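Local coordinates for VWFA domain-containing protein (Bacteroides thetaiotaomicron, PDB 3IBS) that binds a magnesium ion through the von Willebrand factor type A domain of a larger, probably membrane-anchored protein whose biological role is not established, at residues A[18-23]-A[55-60]; A[115-120]-A[140-145]; A[96-101]-A[130-135]; A[11-16]-A[103-108]; A[126-131]-A[182-187]. One frame throughout, in Å; residues are numbered along the deposited sequence.

Overall arrangement
All five contacts belong to one von Willebrand A domain, a mainly parallel sheet with helices on both faces. Contacts 1 and 2 are buried in its core: each pairs neighbouring strands through backbone hydrogen bonds, and their ends meet around the magnesium site, where Asp19 bonds to Thr119 and Ser23 to Asp120. Contact 3, largely buried, joins helix 128-136 to helix 94-102, and contact 5, nearer the surface, joins it to helix 178-187, all on one face of the sheet; small and branched apolar side chains do this work, with polar groups toward the solvent side. Contact 4 is partly buried at the far end of strand 13-19, where a carboxylate and an aromatic ring fasten a loop.

Contact 1: residues A[18-23]-A[55-60]; sequences LDISNS and MIVFAG. With MG (magnesium ion), chain I.
Leu18 and Asp19 pair in parallel with Val57 and Phe58 in the central sheet of the von Willebrand A fold, and the loop beyond them carries the DxSxS signature of a metal-ion-dependent adhesion site (MIDAS): Asp19, Ser21, Ser23. Ile56 begins the pairing, its O accepting from Leu18 N in a nearly straight bond (174°). Val57, beta-branched as suits an extended chain, sets CG1 4.0 Å from Ile20 CG2 on the face covered by helix 33-46. Phe58 contributes most among residues 55-60: its N donates to Leu18 O, and its O takes Ile20 N at 2.8 Å. With chi1 at 71°, CG stands between its own N and carbonyl carbon, which swings the ring over the neighbouring strand, and Asp19 CA lies 3.8 Å from the ring centroid in a CH-pi contact. Ala59 is small enough to bring CB within 4.0 Å of Ser21 CB. Asp19 acts from the second shell: OD1 accepts from Ser21 N, closing an Asx turn, and from Ser21 OG through its syn lone pair, while OD2 bonds to Thr119 and a metal-bound water. Ser21 OG at 2.2 Å, Ser23 OG at 2.1 Å and four waters surround the magnesium octahedrally.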
# COMPACT_ATOMS: atom_id res chain seq x y z
N LEU A 18 15.16 14.82 13.10
CA LEU A 18 14.57 13.95 12.10
C LEU A 18 13.66 12.89 12.75
O LEU A 18 14.10 12.10 13.58
CB LEU A 18 15.68 13.29 11.27
CG LEU A 18 15.30 12.20 10.25
CD1 LEU A 18 14.32 12.74 9.18
CD2 LEU A 18 16.59 11.64 9.60
N ASP A 19 12.41 12.88 12.31
CA ASP A 19 11.45 11.84 12.66
C ASP A 19 11.92 10.52 12.07
O ASP A 19 12.09 10.41 10.85
CB ASP A 19 10.07 12.23 12.07
CG ASP A 19 8.92 11.37 12.60
OD1 ASP A 19 9.14 10.18 12.90
OD2 ASP A 19 7.78 11.90 12.71
N ILE A 20 12.16 9.52 12.93
CA ILE A 20 12.47 8.16 12.48
C ILE A 20 11.43 7.12 12.96
O ILE A 20 11.71 5.91 13.04
CB ILE A 20 13.91 7.72 12.86
CG1 ILE A 20 14.10 7.60 14.39
CG2 ILE A 20 14.95 8.66 12.19
CD1 ILE A 20 15.33 6.70 14.83
N SER A 21 10.22 7.57 13.29
CA SER A 21 9.14 6.63 13.61
C SER A 21 8.75 5.80 12.36
O SER A 21 9.14 6.14 11.24
CB SER A 21 7.92 7.37 14.16
OG SER A 21 7.32 8.17 13.17
N ASN A 22 8.00 4.71 12.59
CA ASN A 22 7.61 3.75 11.54
C ASN A 22 6.91 4.39 10.35
O ASN A 22 7.10 3.96 9.22
CB ASN A 22 6.70 2.65 12.14
CG ASN A 22 7.43 1.78 13.15
OD1 ASN A 22 8.64 1.59 13.04
ND2 ASN A 22 6.71 1.26 14.14
N SER A 23 6.12 5.43 10.61
CA SER A 23 5.39 6.10 9.54
C SER A 23 6.33 6.70 8.46
O SER A 23 5.92 6.92 7.32
CB SER A 23 4.48 7.19 10.12
OG SER A 23 5.27 8.11 10.86
N MSE A 55 22.61 16.73 14.55
CA MSE A 55 21.41 15.95 14.22
C MSE A 55 20.86 15.23 15.43
O MSE A 55 21.62 14.66 16.25
CB MSE A 55 21.70 14.91 13.13
CG MSE A 55 22.29 15.48 11.83
SE MSE A 55 22.68 14.03 10.55
CE MSE A 55 20.81 13.64 10.30
N ILE A 56 19.54 15.24 15.51
CA ILE A 56 18.79 14.52 16.54
C ILE A 56 17.82 13.63 15.79
O ILE A 56 17.30 14.05 14.75
CB ILE A 56 17.98 15.54 17.37
CG1 ILE A 56 18.92 16.26 18.34
CG2 ILE A 56 16.80 14.88 18.10
CD1 ILE A 56 18.39 17.59 18.78
N VAL A 57 17.64 12.40 16.26
CA VAL A 57 16.61 11.53 15.72
C VAL A 57 15.53 11.37 16.80
O VAL A 57 15.84 11.43 18.00
CB VAL A 57 17.17 10.18 15.18
CG1 VAL A 57 18.04 10.40 13.93
CG2 VAL A 57 18.00 9.46 16.26
N PHE A 58 14.27 11.22 16.39
CA PHE A 58 13.21 11.04 17.38
C PHE A 58 12.10 10.14 16.89
O PHE A 58 11.81 10.03 15.68
CB PHE A 58 12.63 12.40 17.85
CG PHE A 58 11.80 13.12 16.80
CD1 PHE A 58 10.42 12.90 16.71
CD2 PHE A 58 12.40 14.04 15.94
CE1 PHE A 58 9.64 13.57 15.76
CE2 PHE A 58 11.65 14.72 14.99
CZ PHE A 58 10.27 14.49 14.88
N ALA A 59 11.49 9.47 17.86
CA ALA A 59 10.20 8.86 17.64
C ALA A 59 9.45 9.10 18.95
O ALA A 59 9.06 10.23 19.23
CB ALA A 59 10.36 7.36 17.28
N GLY A 60 9.26 8.07 19.76
CA GLY A 60 8.70 8.24 21.12
C GLY A 60 9.64 8.95 22.08
O GLY A 60 9.19 9.60 23.02
MG MG I . 5.19 8.46 12.91
O HOH W 1 5.51 10.44 12.66
O HOH W 2 4.93 6.41 13.11
O HOH W 3 3.14 8.74 12.75
O HOH W 4 5.09 8.61 15.00

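Contact 2: residues A[115-120]-A[140-145]; sequences IIVITD and IQVSVL
Residues 115-119 and 140-145 lie side by side as parallel strands, their axes 4.6 Å apart at the closest and 22° from each other, stitched by five backbone hydrogen bonds from Ile115 N to Gln141 O at one end to Thr119 N to Leu145 O at the other. Branched apolar residues fill both faces, as befits the middle strands of a sheet covered on each side. On one face Ile115 lays CG1 3.6 Å from Ile140 CG2, the closest side-chain approach, and Val117 CG2 rests 4.0 Å from Val142 CG1. Both isoleucines hold CG2 anti to N, and for Ile140 this turns that methyl across the Ile115 chain. On the other face Leu145 spreads its fork between two neighbours: CD2 lies 4.0 Å from Ile116 CG2 and 4.0 Å from Ile118 CG1. Ser143, on the same face as Ile116, bonds through OG to the backbone N of Ile191. The pair belongs to a beta-alpha-beta unit whose crossover is helix 128-136. Helix 94-102 covers Ile115 and Val117, helices 33-46 and 200-214 pack on the face of Ile116, and strand 13-19 pairs with the other edge of strand 113-119, whose C-terminal end places Thr119 beside Asp19 and Asp120 beside Ser23 at the magnesium site.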
# COMPACT_ATOMS: atom_id res chain seq x y z
N ILE A 115 16.73 25.31 13.95
CA ILE A 115 16.34 23.92 14.17
C ILE A 115 15.45 23.56 13.00
O ILE A 115 14.51 24.31 12.70
CB ILE A 115 15.56 23.72 15.50
CG1 ILE A 115 16.45 24.09 16.69
CG2 ILE A 115 15.03 22.27 15.59
CD1 ILE A 115 15.70 24.14 18.05
N ILE A 116 15.75 22.45 12.32
CA ILE A 116 14.96 22.03 11.16
C ILE A 116 14.35 20.69 11.47
O ILE A 116 15.07 19.69 11.53
CB ILE A 116 15.82 21.94 9.89
CG1 ILE A 116 16.40 23.31 9.56
CG2 ILE A 116 14.98 21.43 8.69
CD1 ILE A 116 17.43 23.22 8.52
N VAL A 117 13.03 20.69 11.72
CA VAL A 117 12.29 19.49 12.04
C VAL A 117 11.81 18.89 10.73
O VAL A 117 11.21 19.59 9.90
CB VAL A 117 11.04 19.81 12.95
CG1 VAL A 117 10.30 18.53 13.36
CG2 VAL A 117 11.47 20.59 14.19
N ILE A 118 12.12 17.62 10.52
CA ILE A 118 11.66 16.91 9.33
C ILE A 118 10.76 15.74 9.73
O ILE A 118 11.22 14.78 10.37
CB ILE A 118 12.84 16.40 8.50
CG1 ILE A 118 13.79 17.57 8.18
CG2 ILE A 118 12.33 15.72 7.23
CD1 ILE A 118 15.16 17.17 7.43
N THR A 119 9.49 15.81 9.38
CA THR A 119 8.50 14.89 9.98
C THR A 119 7.23 14.81 9.13
O THR A 119 6.99 15.67 8.29
CB THR A 119 8.16 15.34 11.44
OG1 THR A 119 7.27 14.41 12.08
CG2 THR A 119 7.53 16.76 11.44
N ASP A 120 6.40 13.79 9.36
CA ASP A 120 5.03 13.83 8.83
C ASP A 120 4.07 14.52 9.83
O ASP A 120 2.87 14.68 9.53
CB ASP A 120 4.55 12.43 8.41
CG ASP A 120 4.70 11.42 9.53
OD1 ASP A 120 4.53 11.83 10.71
OD2 ASP A 120 5.01 10.25 9.25
N ILE A 140 16.44 31.27 18.31
CA ILE A 140 16.60 30.12 17.42
C ILE A 140 15.37 30.01 16.50
O ILE A 140 14.25 30.05 16.98
CB ILE A 140 16.77 28.81 18.22
CG1 ILE A 140 18.05 28.85 19.06
CG2 ILE A 140 16.79 27.58 17.28
CD1 ILE A 140 18.00 27.99 20.33
N GLN A 141 15.57 29.90 15.19
CA GLN A 141 14.42 29.80 14.30
C GLN A 141 14.10 28.35 13.98
O GLN A 141 14.96 27.62 13.47
CB GLN A 141 14.63 30.61 13.01
CG GLN A 141 14.68 32.12 13.29
CD GLN A 141 14.98 32.92 12.03
OE1 GLN A 141 16.10 33.37 11.81
NE2 GLN A 141 13.97 33.10 11.19
N VAL A 142 12.87 27.95 14.27
CA VAL A 142 12.44 26.58 14.05
C VAL A 142 11.65 26.47 12.75
O VAL A 142 10.57 27.07 12.60
CB VAL A 142 11.64 26.01 15.25
CG1 VAL A 142 11.35 24.51 15.06
CG2 VAL A 142 12.41 26.22 16.56
N SER A 143 12.20 25.70 11.81
CA SER A 143 11.52 25.40 10.54
C SER A 143 11.06 23.95 10.50
O SER A 143 11.60 23.11 11.22
CB SER A 143 12.43 25.68 9.32
OG SER A 143 12.63 27.08 9.17
N VAL A 144 10.06 23.67 9.66
CA VAL A 144 9.50 22.32 9.53
C VAL A 144 9.34 21.95 8.05
O VAL A 144 8.75 22.71 7.27
CB VAL A 144 8.13 22.16 10.24
CG1 VAL A 144 7.62 20.72 10.17
CG2 VAL A 144 8.21 22.61 11.71
N LEU A 145 9.89 20.79 7.70
CA LEU A 145 9.77 20.21 6.38
C LEU A 145 8.84 19.04 6.53
O LEU A 145 9.13 18.07 7.25
CB LEU A 145 11.15 19.75 5.87
CG LEU A 145 12.14 20.78 5.30
CD1 LEU A 145 12.15 22.12 6.00
CD2 LEU A 145 13.58 20.20 5.20

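Contact 3: residues A[96-101]-A[130-135]; sequences EAINLA and EAAKAA
Ile98 loses the most surface in this contact, and it does so by lying against the backbone as well as the side chains of the facing helix. Its CG2 sits 3.6 Å from Ala131 O and 3.9 Å from Ala131 CB, while the other branch runs on until CD1 meets Ala132 CB at 4.1 Å. Holding CG2 anti to the backbone N, with CG1 beside that N (chi1 -67°), lets the two branches divide the work in this way; the same CG2 also comes near Ala135 CB. Ala131 is the counterpart: a lone methyl pointing at the other helix, short enough for the backbones to come together, its CA 6.0 Å from that of Asn99. Helices 94-102 and 128-136 are neighbours on one face of the sheet of this Rossmann-like domain and run almost in the same direction, the short segments 18° apart with axes 8.8 Å from each other at closest approach. Alanines suit this close spacing: Ala131, Ala132 and Ala135 all meet Ile98 with their methyls. Asn99 borders the apolar patch, where its amide can face water. OD1 passes 3.3 Å from Ala131 CB and accepts a hydrogen bond from a water, which gives its other proton to Ala131 O, 2.7 Å away, a carbonyl that also receives Ala135 N within its own helix.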
# COMPACT_ATOMS: atom_id res chain seq x y z
N GLU A 96 10.12 17.26 22.62
CA GLU A 96 11.35 16.74 23.19
C GLU A 96 12.56 16.96 22.26
O GLU A 96 13.64 17.35 22.72
CB GLU A 96 11.21 15.25 23.56
CG GLU A 96 10.24 14.97 24.72
CD GLU A 96 10.07 13.48 25.02
OE1 GLU A 96 10.97 12.68 24.70
OE2 GLU A 96 9.02 13.09 25.58
N ALA A 97 12.37 16.76 20.95
CA ALA A 97 13.47 16.93 20.00
C ALA A 97 13.90 18.40 19.89
O ALA A 97 15.09 18.72 19.94
CB ALA A 97 13.13 16.34 18.61
N ILE A 98 12.92 19.30 19.79
CA ILE A 98 13.19 20.73 19.74
C ILE A 98 13.88 21.19 21.02
O ILE A 98 14.83 21.99 20.95
CB ILE A 98 11.89 21.57 19.49
CG1 ILE A 98 11.34 21.32 18.08
CG2 ILE A 98 12.15 23.09 19.69
CD1 ILE A 98 9.96 21.99 17.82
N ASN A 99 13.40 20.71 22.17
CA ASN A 99 13.99 21.10 23.48
C ASN A 99 15.43 20.60 23.58
O ASN A 99 16.30 21.32 24.06
CB ASN A 99 13.18 20.56 24.65
CG ASN A 99 11.88 21.31 24.88
OD1 ASN A 99 11.66 22.45 24.40
ND2 ASN A 99 11.00 20.68 25.65
N LEU A 100 15.67 19.36 23.12
CA LEU A 100 17.03 18.83 23.09
C LEU A 100 17.91 19.66 22.14
O LEU A 100 19.06 19.99 22.45
CB LEU A 100 17.03 17.35 22.67
CG LEU A 100 18.37 16.61 22.51
CD1 LEU A 100 19.22 16.61 23.83
CD2 LEU A 100 18.12 15.17 22.02
N ALA A 101 17.37 20.03 20.98
CA ALA A 101 18.14 20.87 20.05
C ALA A 101 18.57 22.20 20.66
O ALA A 101 19.73 22.61 20.50
CB ALA A 101 17.37 21.10 18.73
N GLU A 130 4.79 24.92 21.97
CA GLU A 130 5.40 25.57 23.13
C GLU A 130 6.93 25.48 23.05
O GLU A 130 7.63 26.46 23.28
CB GLU A 130 4.93 24.90 24.42
CG GLU A 130 3.38 24.91 24.64
CD GLU A 130 2.65 23.60 24.21
OE1 GLU A 130 2.84 23.10 23.04
OE2 GLU A 130 1.86 23.10 25.07
N ALA A 131 7.43 24.29 22.72
CA ALA A 131 8.86 24.09 22.55
C ALA A 131 9.44 25.03 21.47
O ALA A 131 10.52 25.61 21.65
CB ALA A 131 9.17 22.64 22.22
N ALA A 132 8.72 25.17 20.36
CA ALA A 132 9.18 26.01 19.25
C ALA A 132 9.18 27.49 19.62
O ALA A 132 10.08 28.24 19.24
CB ALA A 132 8.34 25.78 17.98
N LYS A 133 8.15 27.90 20.36
CA LYS A 133 8.06 29.25 20.86
C LYS A 133 9.24 29.55 21.81
O LYS A 133 9.91 30.60 21.67
CB LYS A 133 6.69 29.47 21.54
CG LYS A 133 6.48 30.85 22.21
CD LYS A 133 4.97 31.06 22.48
CE LYS A 133 4.42 30.02 23.50
NZ LYS A 133 3.15 29.35 23.04
N ALA A 134 9.50 28.64 22.75
CA ALA A 134 10.65 28.80 23.68
C ALA A 134 12.00 28.86 22.94
O ALA A 134 12.87 29.62 23.33
CB ALA A 134 10.66 27.71 24.76
N ALA A 135 12.16 28.10 21.85
CA ALA A 135 13.37 28.19 21.02
C ALA A 135 13.46 29.57 20.39
O ALA A 135 14.53 30.21 20.42
CB ALA A 135 13.42 27.10 19.93
O HOH W 5 12.58 24.64 23.14

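Contact 4: residues A[11-16]-A[103-108]; sequences GVEVII and RSFTPQ
Glu13 reaches across from strand 13-19 to Phe105 and Thr106 in the loop that follows helix 94-102. Its CB, directed at the loop, lies 3.7 Å from Phe105 CD1, so the first carbon of the chain lies against the rim of the ring. CG continues the chain fully extended (chi2 180°), carrying the carboxylate past the ring to the backbone beyond. There CD lies 3.8 Å from Thr106 CG2. OE1 accepts from Thr106 N at 3.0 Å, on its syn side though 27° out of the carboxylate plane, and forms a salt bridge with Arg113. OE2 accepts from Thr106 OG1; the modelled separation of 2.5 Å is very short and its exact value doubtful. Most residue types would offer the backbone N-H; threonine adds a hydroxyl for the second carboxylate oxygen, and the nearby arginine would be expected to favour the charged form of the acid. Two residues along, Ile15 puts CD1 over the centre of the Phe105 ring, 3.5 Å from the centroid, in a CH-pi contact, and touches Ser104 CB at 3.7 Å with the same methyl. The ring edge meanwhile meets the Glu13 carbonyl. The loop is thus held against the N-terminal half of strand 13-19, with Phe105 also against Arg113 and Ile115 of strand 113-119, Ile15 reaching Ile56 of strand 52-58, and Ser104 OG returning to Leu100 O of helix 94-102.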
# COMPACT_ATOMS: atom_id res chain seq x y z
N GLY A 11 29.18 32.46 10.09
CA GLY A 11 28.74 31.06 10.23
C GLY A 11 27.48 30.89 11.06
O GLY A 11 27.25 31.64 12.00
N VAL A 12 26.65 29.91 10.70
CA VAL A 12 25.47 29.60 11.50
C VAL A 12 25.56 28.19 12.08
O VAL A 12 26.46 27.42 11.72
CB VAL A 12 24.14 29.80 10.72
CG1 VAL A 12 24.02 31.24 10.28
CG2 VAL A 12 24.04 28.87 9.52
N GLU A 13 24.65 27.88 12.99
CA GLU A 13 24.53 26.58 13.59
C GLU A 13 23.14 26.02 13.25
O GLU A 13 22.11 26.67 13.48
CB GLU A 13 24.74 26.66 15.10
CG GLU A 13 26.16 27.17 15.47
CD GLU A 13 26.43 27.28 16.98
OE1 GLU A 13 25.55 26.97 17.82
OE2 GLU A 13 27.56 27.70 17.32
N VAL A 14 23.14 24.82 12.67
CA VAL A 14 21.90 24.19 12.19
C VAL A 14 21.77 22.81 12.83
O VAL A 14 22.67 21.96 12.71
CB VAL A 14 21.90 24.07 10.64
CG1 VAL A 14 20.67 23.28 10.15
CG2 VAL A 14 21.92 25.44 9.97
N ILE A 15 20.68 22.59 13.56
CA ILE A 15 20.41 21.26 14.08
C ILE A 15 19.18 20.66 13.43
O ILE A 15 18.10 21.26 13.43
CB ILE A 15 20.31 21.26 15.63
CG1 ILE A 15 21.69 21.60 16.22
CG2 ILE A 15 19.87 19.89 16.13
CD1 ILE A 15 21.68 21.86 17.72
N ILE A 16 19.33 19.48 12.85
CA ILE A 16 18.20 18.82 12.20
C ILE A 16 17.57 17.83 13.17
O ILE A 16 18.27 17.05 13.80
CB ILE A 16 18.65 18.08 10.94
CG1 ILE A 16 19.14 19.13 9.92
CG2 ILE A 16 17.46 17.24 10.34
CD1 ILE A 16 20.38 18.76 9.28
N ARG A 103 19.24 22.90 23.71
CA ARG A 103 20.36 22.64 24.64
C ARG A 103 21.68 22.27 23.94
O ARG A 103 22.68 22.13 24.60
CB ARG A 103 20.03 21.47 25.59
CG ARG A 103 18.81 21.66 26.47
CD ARG A 103 18.79 20.61 27.62
NE ARG A 103 18.41 19.24 27.23
CZ ARG A 103 17.17 18.84 26.92
NH1 ARG A 103 16.15 19.69 26.90
NH2 ARG A 103 16.95 17.57 26.61
N SER A 104 21.66 22.08 22.62
CA SER A 104 22.78 21.43 21.92
C SER A 104 23.64 22.40 21.10
O SER A 104 24.63 22.00 20.46
CB SER A 104 22.26 20.32 21.00
OG SER A 104 21.57 19.31 21.72
N PHE A 105 23.23 23.67 21.08
CA PHE A 105 23.94 24.69 20.34
C PHE A 105 25.13 25.14 21.16
O PHE A 105 25.15 24.91 22.36
CB PHE A 105 23.00 25.87 20.03
CG PHE A 105 21.96 25.57 18.98
CD1 PHE A 105 22.28 25.61 17.64
CD2 PHE A 105 20.64 25.29 19.34
CE1 PHE A 105 21.33 25.35 16.65
CE2 PHE A 105 19.67 25.01 18.37
CZ PHE A 105 20.01 25.05 17.02
N THR A 106 26.13 25.76 20.54
CA THR A 106 27.24 26.33 21.30
C THR A 106 26.74 27.50 22.15
O THR A 106 25.69 28.09 21.84
CB THR A 106 28.43 26.81 20.40
OG1 THR A 106 28.06 28.01 19.71
CG2 THR A 106 28.88 25.72 19.43
N PRO A 107 27.47 27.83 23.24
CA PRO A 107 27.09 28.94 24.13
C PRO A 107 27.22 30.31 23.47
O PRO A 107 26.53 31.26 23.88
CB PRO A 107 28.11 28.83 25.26
CG PRO A 107 29.31 28.17 24.63
CD PRO A 107 28.74 27.20 23.65
N GLN A 108 28.12 30.41 22.48
CA GLN A 108 28.46 31.67 21.80
C GLN A 108 27.25 32.53 21.39
O GLN A 108 26.39 32.09 20.63
CB GLN A 108 29.33 31.35 20.58
CG GLN A 108 29.93 32.58 19.91
CD GLN A 108 30.69 32.26 18.63
OE1 GLN A 108 30.73 31.12 18.18
NE2 GLN A 108 31.31 33.28 18.05

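Contact 5: residues A[126-131]-A[182-187]; sequences GGAVEA and QEIAKD
Ala128 and Val129, in the first turn of one helix, meet Glu183, Ile184 and Asp187 in the last turns of another. The approach to that turn is made by Gly126 and Gly127, both with positive phi values that would jam a side chain against the preceding carbonyl; Gly127 takes the N-cap position, and its O starts the helix by accepting from Ala131 N. Ala128 points toward the partner helix, its CB 3.7 Å from Ile184 CD1 and 3.9 Å from Ile184 CG1. A single methyl fits there, since Ile184 lays CD1 and CG1 against it and continues inward to Val144 of the sheet and Ile98 of helix 94-102. Val129 is the residue most covered, with its CA only 4.8 Å from that of Ile184. Its two methyls part company: CG2, beside the backbone N, lies 4.0 Å from Ile184 CG1 and 3.9 Å from Glu183 CB, whereas CG1, anti to that N (chi1 168°), is turned toward Asp187. OD2 of Asp187 is modelled 3.0 Å from this CG1, shorter than a normal methyl-oxygen contact, so the exact placement is doubtful. These helices pack side by side on one face of the von Willebrand A sheet. Since alkyl groups make the contact and both acids lie toward the surface, van der Waals fit and burial of hydrocarbon, and not charge pairing, hold the two segments together.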
# COMPACT_ATOMS: atom_id res chain seq x y z
N GLY A 126 1.28 16.92 21.84
CA GLY A 126 1.33 18.26 22.44
C GLY A 126 2.68 18.58 23.06
O GLY A 126 3.39 17.69 23.53
N GLY A 127 3.04 19.86 23.01
CA GLY A 127 4.33 20.30 23.49
C GLY A 127 5.18 20.95 22.40
O GLY A 127 5.99 21.84 22.67
N ALA A 128 5.02 20.50 21.15
CA ALA A 128 5.88 20.98 20.06
C ALA A 128 5.80 22.49 19.84
O ALA A 128 6.82 23.15 19.63
CB ALA A 128 5.59 20.25 18.75
N VAL A 129 4.59 23.04 19.86
CA VAL A 129 4.39 24.45 19.58
C VAL A 129 4.99 25.34 20.71
O VAL A 129 5.63 26.37 20.44
CB VAL A 129 2.88 24.74 19.33
CG1 VAL A 129 2.60 26.19 19.33
CG2 VAL A 129 2.40 24.07 18.01
N GLU A 130 4.79 24.92 21.97
CA GLU A 130 5.40 25.57 23.13
C GLU A 130 6.93 25.48 23.05
O GLU A 130 7.63 26.46 23.28
CB GLU A 130 4.93 24.90 24.42
CG GLU A 130 3.38 24.91 24.64
CD GLU A 130 2.65 23.60 24.21
OE1 GLU A 130 2.84 23.10 23.04
OE2 GLU A 130 1.86 23.10 25.07
N ALA A 131 7.43 24.29 22.72
CA ALA A 131 8.86 24.09 22.55
C ALA A 131 9.44 25.03 21.47
O ALA A 131 10.52 25.61 21.65
CB ALA A 131 9.17 22.64 22.22
N GLN A 182 2.72 23.42 10.27
CA GLN A 182 2.63 24.86 10.07
C GLN A 182 2.59 25.66 11.36
O GLN A 182 3.23 26.70 11.43
CB GLN A 182 1.46 25.23 9.16
CG GLN A 182 1.70 24.85 7.69
CD GLN A 182 0.41 24.89 6.87
OE1 GLN A 182 -0.66 24.53 7.35
NE2 GLN A 182 0.53 25.30 5.62
N GLU A 183 1.87 25.17 12.38
CA GLU A 183 1.79 25.85 13.69
C GLU A 183 3.17 25.92 14.32
O GLU A 183 3.56 26.97 14.89
CB GLU A 183 0.84 25.12 14.64
CG GLU A 183 -0.65 25.21 14.26
CD GLU A 183 -1.58 24.50 15.25
OE1 GLU A 183 -1.12 24.09 16.33
OE2 GLU A 183 -2.80 24.38 14.95
N ILE A 184 3.90 24.80 14.24
CA ILE A 184 5.23 24.69 14.83
C ILE A 184 6.17 25.71 14.18
O ILE A 184 6.89 26.42 14.87
CB ILE A 184 5.81 23.24 14.73
CG1 ILE A 184 4.91 22.27 15.49
CG2 ILE A 184 7.28 23.18 15.25
CD1 ILE A 184 5.10 20.78 15.13
N ALA A 185 6.17 25.76 12.84
CA ALA A 185 7.06 26.66 12.11
C ALA A 185 6.70 28.13 12.35
O ALA A 185 7.59 28.99 12.45
CB ALA A 185 7.04 26.36 10.63
N LYS A 186 5.40 28.43 12.38
CA LYS A 186 4.97 29.81 12.63
C LYS A 186 5.47 30.34 13.99
O LYS A 186 6.13 31.38 14.05
CB LYS A 186 3.45 29.97 12.52
CG LYS A 186 3.04 31.48 12.58
CD LYS A 186 1.59 31.67 12.23
CE LYS A 186 1.18 33.13 12.35
NZ LYS A 186 -0.28 33.30 12.16
N ASP A 187 5.15 29.62 15.06
CA ASP A 187 5.53 30.01 16.40
C ASP A 187 7.04 29.92 16.61
O ASP A 187 7.59 30.63 17.45
CB ASP A 187 4.79 29.18 17.43
CG ASP A 187 3.29 29.51 17.49
OD1 ASP A 187 2.76 30.25 16.61
OD2 ASP A 187 2.63 29.01 18.41